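Peroxisomal catalase A (PDB 1A4E) probably degrades the hydrogen peroxide made by peroxisomal oxidases, turning it into water and oxygen at a heme and so sparing the cell from its toxicity. Local coordinates at residues 20-24 with 35-39; 52-58 with 99-105; 131-135 with 177-182; 160-164 with 456-461. All blocks are in the same frame, centred on the assembly; numbering follows the deposited sequence.

Contact 1: 20-24 with 35-39; sequences FVTQR and DYNLI
D35 turns its carboxylate away from its own backbone N (chi1 -165°), which lays OD2 against the backbone at T22 and Q23, while T22 (chi1 53°) puts CG2 beside its own N, facing L38, and leaves OG1 for R24. The two carboxylate oxygens of D35 then do different work. OD2 takes the backbone N of Q23 at 2.9 Å, met from above the carboxylate plane, and lies 3.2 Å from T22 CA. OD1 receives L38 N at 3.2 Å over the opposite face of the carboxylate, which makes D35 the N-cap of helix 36-45. One acidic side chain thus joins a helix start to the strand in front of it, and the positive end of the helix is likely to stabilise its charge. Strand 22-25 is itself one partner of an antiparallel pairing with a strand of a second subunit, so the capped helix borders a sheet shared across the interface, within the N-terminal arm with which catalases reach over their neighbours. Water 1 adds a bridge, donating to V21 O and, at 2.9 Å, to D35 OD1; water 2 links Q23 OE1 to the same oxygen, though weakly on the D35 side. Beside this polar network, T22 CG2 meets L38 CD1 at 3.7 Å, the one apolar touch between the segments. T22 is also held from its own strand: R24 reaches it side-on, NE bonding to T22 O at 3.0 Å and NH2 to T22 OG1 at 2.7 Å, the latter lying in the guanidinium plane.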
# COMPACT_ATOMS: atom_id res chain seq x y z
N PHE B 20 -1.57 30.35 -7.33
CA PHE B 20 -2.61 29.68 -8.07
C PHE B 20 -2.48 29.60 -9.59
O PHE B 20 -3.39 29.09 -10.24
CB PHE B 20 -3.94 30.35 -7.71
CG PHE B 20 -4.27 30.27 -6.23
CD1 PHE B 20 -4.38 29.01 -5.60
CD2 PHE B 20 -4.46 31.44 -5.49
CE1 PHE B 20 -4.68 28.94 -4.24
CE2 PHE B 20 -4.76 31.35 -4.13
CZ PHE B 20 -4.87 30.11 -3.51
N VAL B 21 -1.39 30.07 -10.20
CA VAL B 21 -1.26 29.99 -11.66
C VAL B 21 -1.10 28.57 -12.18
O VAL B 21 -0.43 27.73 -11.58
CB VAL B 21 -0.04 30.80 -12.20
CG1 VAL B 21 -0.36 32.29 -12.07
CG2 VAL B 21 1.25 30.43 -11.47
N THR B 22 -1.83 28.26 -13.26
CA THR B 22 -1.67 26.98 -13.92
C THR B 22 -1.48 27.25 -15.41
O THR B 22 -2.12 28.13 -15.99
CB THR B 22 -2.90 26.05 -13.70
OG1 THR B 22 -4.07 26.76 -14.07
CG2 THR B 22 -2.98 25.58 -12.25
N GLN B 23 -0.56 26.50 -16.02
CA GLN B 23 -0.19 26.65 -17.42
C GLN B 23 -1.14 26.06 -18.43
O GLN B 23 -1.57 24.91 -18.34
CB GLN B 23 1.18 26.05 -17.66
CG GLN B 23 2.28 26.86 -17.02
CD GLN B 23 3.63 26.23 -17.24
OE1 GLN B 23 4.28 25.79 -16.30
NE2 GLN B 23 4.09 26.16 -18.49
N ARG B 24 -1.42 26.90 -19.42
CA ARG B 24 -2.34 26.61 -20.52
C ARG B 24 -1.84 27.34 -21.78
O ARG B 24 -0.98 28.23 -21.70
CB ARG B 24 -3.74 27.11 -20.15
CG ARG B 24 -3.58 28.61 -19.84
CD ARG B 24 -4.52 29.22 -18.87
NE ARG B 24 -4.59 28.50 -17.62
CZ ARG B 24 -5.75 28.46 -16.96
NH1 ARG B 24 -6.84 29.08 -17.43
NH2 ARG B 24 -5.84 27.75 -15.84
N ASP B 35 2.85 21.38 -16.43
CA ASP B 35 2.65 21.98 -15.12
C ASP B 35 2.70 20.93 -14.02
O ASP B 35 1.69 20.42 -13.52
CB ASP B 35 1.31 22.69 -15.10
CG ASP B 35 1.12 23.66 -13.94
OD1 ASP B 35 1.85 23.64 -12.95
OD2 ASP B 35 0.22 24.46 -14.05
N TYR B 36 3.94 20.66 -13.63
CA TYR B 36 4.21 19.68 -12.59
C TYR B 36 3.83 20.14 -11.19
O TYR B 36 3.66 19.30 -10.31
CB TYR B 36 5.70 19.29 -12.63
CG TYR B 36 6.66 20.47 -12.73
CD1 TYR B 36 6.97 21.20 -11.59
CD2 TYR B 36 7.18 20.84 -13.97
CE1 TYR B 36 7.80 22.32 -11.68
CE2 TYR B 36 8.01 21.95 -14.07
CZ TYR B 36 8.31 22.68 -12.92
OH TYR B 36 9.09 23.82 -13.01
N ASN B 37 3.71 21.46 -10.97
CA ASN B 37 3.30 21.99 -9.68
C ASN B 37 1.81 21.77 -9.42
O ASN B 37 1.44 21.50 -8.27
CB ASN B 37 3.61 23.49 -9.59
CG ASN B 37 5.07 23.78 -9.30
OD1 ASN B 37 5.84 22.90 -8.93
ND2 ASN B 37 5.52 25.02 -9.44
N LEU B 38 0.98 21.83 -10.47
CA LEU B 38 -0.43 21.52 -10.33
C LEU B 38 -0.56 20.04 -9.98
O LEU B 38 -1.27 19.71 -9.03
CB LEU B 38 -1.19 21.77 -11.64
CG LEU B 38 -2.67 21.40 -11.65
CD1 LEU B 38 -3.42 22.26 -10.63
CD2 LEU B 38 -3.23 21.59 -13.04
N ILE B 39 0.13 19.14 -10.69
CA ILE B 39 0.02 17.72 -10.42
C ILE B 39 0.62 17.35 -9.07
O ILE B 39 0.10 16.46 -8.42
CB ILE B 39 0.68 16.95 -11.59
CG1 ILE B 39 -0.25 17.10 -12.80
CG2 ILE B 39 0.87 15.46 -11.29
CD1 ILE B 39 0.33 16.58 -14.13
O HOH W 1 0.43 25.05 -10.82
O HOH W 2 3.07 26.35 -13.32

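Contact 2: 52-58 with 99-105. With HEM (protoporphyrin IX containing Fe), chain I; AZI (azide ion), chain H.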
# COMPACT_ATOMS: atom_id res chain seq x y z
N GLN B 52 -9.21 4.34 8.27
CA GLN B 52 -9.54 4.59 9.66
C GLN B 52 -9.32 3.34 10.50
O GLN B 52 -9.38 2.22 10.00
CB GLN B 52 -11.00 5.02 9.77
CG GLN B 52 -11.99 3.94 9.34
CD GLN B 52 -13.46 4.33 9.38
OE1 GLN B 52 -14.34 3.48 9.55
NE2 GLN B 52 -13.79 5.61 9.23
N ARG B 53 -9.05 3.55 11.79
CA ARG B 53 -8.95 2.49 12.79
C ARG B 53 -10.14 1.54 12.76
O ARG B 53 -11.28 1.97 12.54
CB ARG B 53 -8.84 3.13 14.16
CG ARG B 53 -7.42 3.20 14.66
CD ARG B 53 -7.26 4.10 15.86
NE ARG B 53 -7.05 5.44 15.37
CZ ARG B 53 -5.99 6.18 15.68
NH1 ARG B 53 -5.02 5.77 16.48
NH2 ARG B 53 -5.90 7.37 15.12
N ASN B 54 -9.91 0.25 12.93
CA ASN B 54 -10.99 -0.74 12.95
C ASN B 54 -10.88 -1.59 14.23
O ASN B 54 -10.02 -2.46 14.31
CB ASN B 54 -10.88 -1.61 11.69
CG ASN B 54 -12.06 -2.55 11.48
OD1 ASN B 54 -13.19 -2.28 11.87
ND2 ASN B 54 -11.81 -3.69 10.84
N PRO B 55 -11.67 -1.37 15.29
CA PRO B 55 -12.62 -0.27 15.42
C PRO B 55 -11.98 0.96 16.07
O PRO B 55 -10.76 1.12 16.05
CB PRO B 55 -13.73 -0.93 16.21
CG PRO B 55 -12.95 -1.73 17.24
CD PRO B 55 -11.79 -2.29 16.42
N HIS B 56 -12.82 1.80 16.71
CA HIS B 56 -12.44 3.05 17.35
C HIS B 56 -11.92 4.05 16.34
O HIS B 56 -10.95 4.76 16.57
CB HIS B 56 -11.37 2.82 18.43
CG HIS B 56 -11.83 2.12 19.71
ND1 HIS B 56 -12.06 2.68 20.89
CD2 HIS B 56 -11.99 0.77 19.86
CE1 HIS B 56 -12.35 1.73 21.75
NE2 HIS B 56 -12.30 0.59 21.11
N ALA B 57 -12.57 4.14 15.19
CA ALA B 57 -12.19 5.07 14.13
C ALA B 57 -12.26 6.55 14.49
O ALA B 57 -11.41 7.35 14.11
CB ALA B 57 -13.09 4.81 12.93
N HIS B 58 -13.28 6.93 15.26
CA HIS B 58 -13.51 8.31 15.65
C HIS B 58 -12.95 8.58 17.04
O HIS B 58 -13.30 7.88 17.98
CB HIS B 58 -15.01 8.58 15.62
CG HIS B 58 -15.32 10.04 15.83
ND1 HIS B 58 -15.03 11.02 14.98
CD2 HIS B 58 -15.90 10.59 16.93
CE1 HIS B 58 -15.42 12.15 15.52
NE2 HIS B 58 -15.94 11.87 16.68
N GLY B 99 -18.58 3.53 15.41
CA GLY B 99 -18.78 4.53 14.37
C GLY B 99 -17.56 4.82 13.50
O GLY B 99 -16.42 4.64 13.93
N ASP B 100 -17.83 5.27 12.27
CA ASP B 100 -16.78 5.64 11.34
C ASP B 100 -16.15 6.99 11.70
O ASP B 100 -16.58 7.63 12.66
CB ASP B 100 -17.33 5.73 9.94
CG ASP B 100 -17.96 4.45 9.43
OD1 ASP B 100 -17.32 3.41 9.50
OD2 ASP B 100 -19.09 4.50 8.97
N LYS B 101 -15.14 7.46 10.96
CA LYS B 101 -14.44 8.69 11.29
C LYS B 101 -15.34 9.92 11.35
O LYS B 101 -15.11 10.78 12.20
CB LYS B 101 -13.32 8.93 10.28
CG LYS B 101 -12.23 9.75 10.97
CD LYS B 101 -10.91 9.87 10.23
CE LYS B 101 -10.85 11.01 9.23
NZ LYS B 101 -11.08 12.30 9.87
N GLY B 102 -16.39 10.05 10.55
CA GLY B 102 -17.18 11.27 10.64
C GLY B 102 -18.27 11.25 11.70
O GLY B 102 -18.95 12.27 11.88
N SER B 103 -18.47 10.12 12.40
CA SER B 103 -19.57 9.98 13.33
C SER B 103 -19.49 10.89 14.54
O SER B 103 -18.44 11.46 14.84
CB SER B 103 -19.65 8.52 13.77
OG SER B 103 -18.47 8.11 14.44
N ALA B 104 -20.64 11.02 15.22
CA ALA B 104 -20.78 11.90 16.37
C ALA B 104 -20.15 11.45 17.66
O ALA B 104 -19.98 10.27 17.93
CB ALA B 104 -22.24 12.14 16.66
N ASP B 105 -19.81 12.44 18.48
CA ASP B 105 -19.22 12.20 19.78
C ASP B 105 -20.14 11.64 20.84
O ASP B 105 -19.73 10.80 21.65
CB ASP B 105 -18.63 13.49 20.33
CG ASP B 105 -17.24 13.80 19.82
OD1 ASP B 105 -16.59 12.94 19.25
OD2 ASP B 105 -16.80 14.93 20.01
CHA HEM I . -8.53 -0.38 19.05
CHB HEM I . -8.45 -5.11 18.24
CHC HEM I . -10.53 -5.85 22.49
CHD HEM I . -9.63 -1.27 23.66
C1A HEM I . -8.48 -1.60 18.39
C2A HEM I . -7.86 -1.79 17.09
C3A HEM I . -7.76 -3.13 16.90
C4A HEM I . -8.35 -3.75 18.07
CMA HEM I . -7.09 -3.86 15.75
CAA HEM I . -7.36 -0.70 16.17
CBA HEM I . -5.85 -0.61 16.29
CGA HEM I . -5.20 0.42 15.40
O1A HEM I . -5.47 0.48 14.21
O2A HEM I . -4.39 1.17 15.93
C1B HEM I . -8.99 -5.73 19.35
C2B HEM I . -9.19 -7.15 19.45
C3B HEM I . -9.88 -7.37 20.62
C4B HEM I . -10.06 -6.05 21.21
CMB HEM I . -8.71 -8.15 18.40
CAB HEM I . -10.36 -8.56 21.19
CBB HEM I . -10.02 -9.94 20.81
C1C HEM I . -10.44 -4.67 23.20
C2C HEM I . -10.65 -4.57 24.62
C3C HEM I . -10.33 -3.29 24.98
C4C HEM I . -9.95 -2.62 23.76
CMC HEM I . -11.08 -5.73 25.52
CAC HEM I . -10.31 -2.73 26.25
CBC HEM I . -9.49 -3.24 27.33
C1D HEM I . -9.27 -0.62 22.49
C2D HEM I . -8.97 0.79 22.40
C3D HEM I . -8.69 1.03 21.10
C4D HEM I . -8.81 -0.21 20.40
CMD HEM I . -8.94 1.80 23.54
CAD HEM I . -8.38 2.38 20.49
CBD HEM I . -6.91 2.74 20.48
CGD HEM I . -6.72 4.14 19.90
O1D HEM I . -7.24 5.09 20.46
O2D HEM I . -6.06 4.28 18.88
NA HEM I . -8.75 -2.81 19.00
NB HEM I . -9.50 -5.06 20.44
NC HEM I . -9.97 -3.48 22.68
ND HEM I . -9.15 -1.23 21.26
FE HEM I . -9.38 -3.14 20.83
N1 AZI H . -11.34 -2.86 20.13
N2 AZI H . -12.26 -2.45 21.09
N3 AZI H . -13.18 -2.04 22.05
O HOH W 3 -14.95 2.23 14.16
O HOH W 4 -15.23 5.03 16.59
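Both nitrogens of the H58 ring are spent on acceptors of 99-105. ND1 donates to K101 O at 2.8 Å, from above the carbonyl plane and tilted from the ring, and NE2 donates to D105 OD1 at 2.9 Å, a partner that lies in the ring plane although the carboxylate is turned 47° against it. The other oxygen of D105 accepts from the backbone of Q245, so both carboxylate oxygens are engaged. A third oxygen, S103 O, sits 3.1 Å above the centre of one face of the ring; it is close but makes no hydrogen bond. The type I turn from D100 to S103 presents K101 O and S103 O, with D105 just beyond it, and is tied by S103 OG to D100 O at 2.6 Å. Replacing H58 by a leucine would probably leave K101 O and D105 OD1 without their donors and set the turn less firmly against 52-58. Further in, A57 CB rests on G99 O at 3.5 Å, and water 4 bridges H58 N and G99 O. Two residues before H58 in the chain comes the active-site H56, its ring lying over the heme with C3D beneath its centre and NE2 donating to azide N3 at 2.9 Å and also to N2; azide N1 binds the iron at 2.1 Å, and Y341 is the axial residue. With both nitrogens donating and an aspartate carboxylate at NE2, H58 is probably a doubly protonated imidazolium, a buried charge balanced by D105 that holds the turn to the loop carrying H56.

Contact 3: 131-135 with 177-182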
# COMPACT_ATOMS: atom_id res chain seq x y z
N THR B 131 -15.05 1.04 30.59
CA THR B 131 -15.88 0.06 31.25
C THR B 131 -14.99 -1.00 31.90
O THR B 131 -13.92 -1.29 31.38
CB THR B 131 -16.84 -0.53 30.18
OG1 THR B 131 -17.50 -1.60 30.83
CG2 THR B 131 -16.18 -0.99 28.89
N PRO B 132 -15.35 -1.57 33.07
CA PRO B 132 -14.60 -2.61 33.77
C PRO B 132 -14.48 -3.93 33.03
O PRO B 132 -13.54 -4.70 33.24
CB PRO B 132 -15.32 -2.79 35.08
CG PRO B 132 -16.19 -1.58 35.23
CD PRO B 132 -16.58 -1.26 33.80
N VAL B 133 -15.49 -4.22 32.20
CA VAL B 133 -15.56 -5.48 31.46
C VAL B 133 -15.69 -5.26 29.95
O VAL B 133 -15.56 -4.14 29.47
CB VAL B 133 -16.77 -6.32 31.99
CG1 VAL B 133 -16.52 -6.69 33.44
CG2 VAL B 133 -18.06 -5.53 31.92
N PHE B 134 -15.92 -6.34 29.19
CA PHE B 134 -16.19 -6.22 27.77
C PHE B 134 -17.19 -7.31 27.37
O PHE B 134 -17.58 -8.16 28.16
CB PHE B 134 -14.87 -6.35 27.00
CG PHE B 134 -14.88 -5.84 25.55
CD1 PHE B 134 -15.18 -4.50 25.28
CD2 PHE B 134 -14.60 -6.73 24.51
CE1 PHE B 134 -15.19 -4.05 23.95
CE2 PHE B 134 -14.62 -6.28 23.19
CZ PHE B 134 -14.92 -4.94 22.91
N PHE B 135 -17.63 -7.25 26.11
CA PHE B 135 -18.64 -8.13 25.56
C PHE B 135 -18.25 -9.58 25.35
O PHE B 135 -19.12 -10.45 25.29
CB PHE B 135 -19.10 -7.58 24.21
CG PHE B 135 -19.60 -6.15 24.24
CD1 PHE B 135 -18.69 -5.09 24.10
CD2 PHE B 135 -20.97 -5.88 24.36
CE1 PHE B 135 -19.16 -3.77 24.07
CE2 PHE B 135 -21.43 -4.57 24.33
CZ PHE B 135 -20.52 -3.51 24.18
N HIS B 177 -23.20 -8.61 31.30
CA HIS B 177 -22.67 -7.65 32.27
C HIS B 177 -22.30 -6.37 31.54
O HIS B 177 -22.65 -5.27 31.98
CB HIS B 177 -21.44 -8.27 32.95
CG HIS B 177 -20.84 -7.54 34.15
ND1 HIS B 177 -19.76 -7.93 34.82
CD2 HIS B 177 -21.29 -6.38 34.72
CE1 HIS B 177 -19.54 -7.05 35.76
NE2 HIS B 177 -20.46 -6.12 35.70
N GLN B 178 -21.64 -6.52 30.38
CA GLN B 178 -21.27 -5.38 29.56
C GLN B 178 -22.47 -4.69 28.92
O GLN B 178 -22.48 -3.46 28.88
CB GLN B 178 -20.30 -5.81 28.47
CG GLN B 178 -19.86 -4.68 27.56
CD GLN B 178 -19.25 -3.46 28.22
OE1 GLN B 178 -19.43 -2.32 27.79
NE2 GLN B 178 -18.49 -3.67 29.28
N VAL B 179 -23.48 -5.44 28.45
CA VAL B 179 -24.66 -4.83 27.83
C VAL B 179 -25.40 -3.98 28.85
O VAL B 179 -25.91 -2.91 28.49
CB VAL B 179 -25.55 -5.96 27.27
CG1 VAL B 179 -26.85 -5.42 26.71
CG2 VAL B 179 -24.80 -6.64 26.13
N MET B 180 -25.40 -4.40 30.12
CA MET B 180 -26.00 -3.66 31.22
C MET B 180 -25.32 -2.31 31.42
O MET B 180 -25.99 -1.29 31.60
CB MET B 180 -25.89 -4.45 32.52
CG MET B 180 -26.81 -5.65 32.65
SD MET B 180 -28.54 -5.18 32.84
CE MET B 180 -28.41 -4.72 34.54
N ILE B 181 -23.98 -2.31 31.39
CA ILE B 181 -23.20 -1.08 31.53
C ILE B 181 -23.39 -0.17 30.31
O ILE B 181 -23.58 1.03 30.47
CB ILE B 181 -21.70 -1.44 31.72
CG1 ILE B 181 -21.52 -2.21 33.02
CG2 ILE B 181 -20.85 -0.17 31.79
CD1 ILE B 181 -20.14 -2.85 33.14
N LEU B 182 -23.40 -0.76 29.10
CA LEU B 182 -23.53 -0.03 27.85
C LEU B 182 -24.83 0.76 27.77
O LEU B 182 -24.84 1.93 27.41
CB LEU B 182 -23.46 -1.02 26.68
CG LEU B 182 -23.68 -0.50 25.26
CD1 LEU B 182 -22.54 0.40 24.86
CD2 LEU B 182 -23.80 -1.66 24.30
O HOH W 5 -19.86 -8.95 29.79
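The loop that carries F134 into the heme and azide pockets, 131-135, lies along one flank of helix 176-182, with Q178 reaching out between T131, V133 and F135. CG of Q178 leaves the helix opposite the backbone N (chi1 180°), and a bend at chi2 then turns the amide toward T131. NE2 donates to T131 OG1 at 2.8 Å in a nearly straight bond (168°) that lies in the amide plane. V133 O is also close to NE2, but its angle is too poor for a hydrogen bond. The aliphatic part of the same side chain serves a second purpose: Q178 CG stands 3.4 Å from the centroid of the F135 ring, almost exactly on its normal, a CH-pi contact over the face. At the edge of that ring comes L182 CD2, 3.8 Å from F135 CE2. On the other side of Q178, V133 CG2 sits over the face of the H177 ring, 4.2 Å from its centroid, and meets I181 CD1 at 3.6 Å; H177 in turn donates from ND1 to T283 O. Water 5 completes the join, donating to F134 O at 2.9 Å and accepting from Q178 N. F135 also passes its CD1 over the rim of one face of F134, 3.6 Å above that plane. Q178 and F135 probably act as a second shell behind F134: one well-directed hydrogen bond and a ring with Q178 CG over its face and L182 at its edge are consistent with F134 being held in position at the pocket.

Contact 4: 160-164 with 456-461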
# COMPACT_ATOMS: atom_id res chain seq x y z
N ALA B 160 -30.46 -3.22 14.30
CA ALA B 160 -30.81 -3.73 15.62
C ALA B 160 -30.98 -5.24 15.63
O ALA B 160 -30.74 -5.86 16.67
CB ALA B 160 -32.10 -3.10 16.12
N ASP B 161 -31.38 -5.87 14.52
CA ASP B 161 -31.45 -7.32 14.43
C ASP B 161 -30.07 -7.93 14.52
O ASP B 161 -29.95 -8.93 15.22
CB ASP B 161 -32.05 -7.82 13.12
CG ASP B 161 -33.49 -7.43 12.84
OD1 ASP B 161 -34.21 -7.09 13.77
OD2 ASP B 161 -33.89 -7.45 11.68
N MET B 162 -29.02 -7.40 13.85
CA MET B 162 -27.67 -7.94 13.97
C MET B 162 -27.16 -7.80 15.40
O MET B 162 -26.62 -8.74 15.98
CB MET B 162 -26.60 -7.20 13.16
CG MET B 162 -26.68 -6.95 11.69
SD MET B 162 -25.12 -6.20 11.19
CE MET B 162 -25.23 -4.51 11.69
N PHE B 163 -27.34 -6.58 15.92
CA PHE B 163 -26.87 -6.19 17.24
C PHE B 163 -27.38 -7.17 18.29
O PHE B 163 -26.59 -7.81 18.97
CB PHE B 163 -27.36 -4.77 17.50
CG PHE B 163 -26.90 -4.08 18.78
CD1 PHE B 163 -27.37 -4.47 20.04
CD2 PHE B 163 -26.02 -3.01 18.67
CE1 PHE B 163 -26.95 -3.79 21.18
CE2 PHE B 163 -25.61 -2.33 19.82
CZ PHE B 163 -26.07 -2.72 21.08
N TRP B 164 -28.70 -7.30 18.41
CA TRP B 164 -29.26 -8.18 19.41
C TRP B 164 -29.22 -9.66 19.07
O TRP B 164 -29.21 -10.47 19.99
CB TRP B 164 -30.68 -7.75 19.70
CG TRP B 164 -30.69 -6.46 20.51
CD1 TRP B 164 -31.18 -5.30 19.96
CD2 TRP B 164 -30.24 -6.29 21.80
NE1 TRP B 164 -31.04 -4.40 20.90
CE2 TRP B 164 -30.49 -4.93 21.99
CE3 TRP B 164 -29.67 -7.05 22.82
CZ2 TRP B 164 -30.18 -4.31 23.20
CZ3 TRP B 164 -29.36 -6.43 24.03
CH2 TRP B 164 -29.61 -5.07 24.22
N HIS B 456 -34.12 1.00 21.76
CA HIS B 456 -33.19 0.38 20.83
C HIS B 456 -33.75 -0.95 20.31
O HIS B 456 -33.72 -1.21 19.11
CB HIS B 456 -31.86 0.18 21.57
CG HIS B 456 -30.73 -0.30 20.68
ND1 HIS B 456 -30.55 -1.51 20.19
CD2 HIS B 456 -29.69 0.50 20.25
CE1 HIS B 456 -29.45 -1.49 19.47
NE2 HIS B 456 -28.95 -0.28 19.51
N VAL B 457 -34.29 -1.79 21.22
CA VAL B 457 -34.87 -3.10 20.91
C VAL B 457 -36.13 -2.97 20.07
O VAL B 457 -36.44 -3.86 19.28
CB VAL B 457 -35.19 -3.85 22.22
CG1 VAL B 457 -35.80 -5.22 21.99
CG2 VAL B 457 -33.90 -4.14 22.93
N GLU B 458 -36.85 -1.85 20.22
CA GLU B 458 -38.06 -1.55 19.47
C GLU B 458 -37.90 -1.73 17.96
O GLU B 458 -38.79 -2.23 17.28
CB GLU B 458 -38.43 -0.12 19.86
CG GLU B 458 -39.60 0.58 19.20
CD GLU B 458 -39.25 1.21 17.86
OE1 GLU B 458 -38.52 2.21 17.85
OE2 GLU B 458 -39.70 0.70 16.83
N GLY B 459 -36.72 -1.34 17.46
CA GLY B 459 -36.40 -1.45 16.04
C GLY B 459 -36.02 -2.85 15.58
O GLY B 459 -35.51 -3.01 14.47
N ALA B 460 -36.23 -3.89 16.39
CA ALA B 460 -35.89 -5.25 16.00
C ALA B 460 -37.11 -6.11 15.67
O ALA B 460 -38.26 -5.77 15.94
CB ALA B 460 -35.11 -5.93 17.11
N CYS B 461 -36.78 -7.24 15.04
CA CYS B 461 -37.69 -8.29 14.61
C CYS B 461 -38.33 -8.96 15.83
O CYS B 461 -37.64 -9.13 16.84
CB CYS B 461 -36.83 -9.25 13.76
SG CYS B 461 -37.18 -11.03 13.77
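H456 points the edge of its imidazole at the face of F163 and offers its ND1 to W164. CE1 stands over the centre of the F163 ring, the planes inclined at 50° and the centroids 4.4 Å apart, which makes the pair edge-to-face. Toward W164 the two rings meet rim to rim, nearly perpendicular: NE1 donates to H456 ND1 at 3.0 Å, each partner tilted out of the other's ring plane. Because ND1 accepts, a neutral H456 would probably carry its proton on NE2. The indole is also covered on both faces, near the rim: V457 CG2 lies 3.3 Å above one face and F163 CD1 lies over the opposite one. Here a helix of the catalase core, 160-168, receives the end of helix 445-457 and the type I turn V457 to A460, which belong to the C-terminal helical part of the chain; helix 462-473 covers W164 as well, through I464 and V468. A leucine in place of W164 would probably leave H456 ND1 without its donor and open a gap between V457 and F163, leaving the rotation of the imidazole less firmly set. Beyond the aromatic cluster the turn presses on the first residues of the core helix. A160 CB comes to 3.8 Å from G459 O and 4.2 Å from A460 CB. D161, with CG beside its own N (chi1 -62°), turns OD1 to the backbone N of C461 at 2.9 Å, met on the syn side, just where C461 occupies the N-cap position of helix 462-473.

How the contacts relate
Contacts 2 and 3 are buried round the heme: 52-58 carries the active-site H56 and 131-135 carries F134, and their nearest atoms are about 6 Å apart. Their chemistry differs, the first resting on a histidine-carboxylate hydrogen bond and backbone oxygens, the second on ring faces and one hydrogen bond from a side-chain amide. Contact 4 is partly exposed and joins the core to the C-terminal helices; it touches contact 3 directly, V179 and L182 of helix 176-182 packing on W164 and F163 of helix 160-168. Contact 1 stands alone, its centre about 44 Å from that of the chain, yet it is buried, being covered by other subunits, and is mostly polar and hydrated.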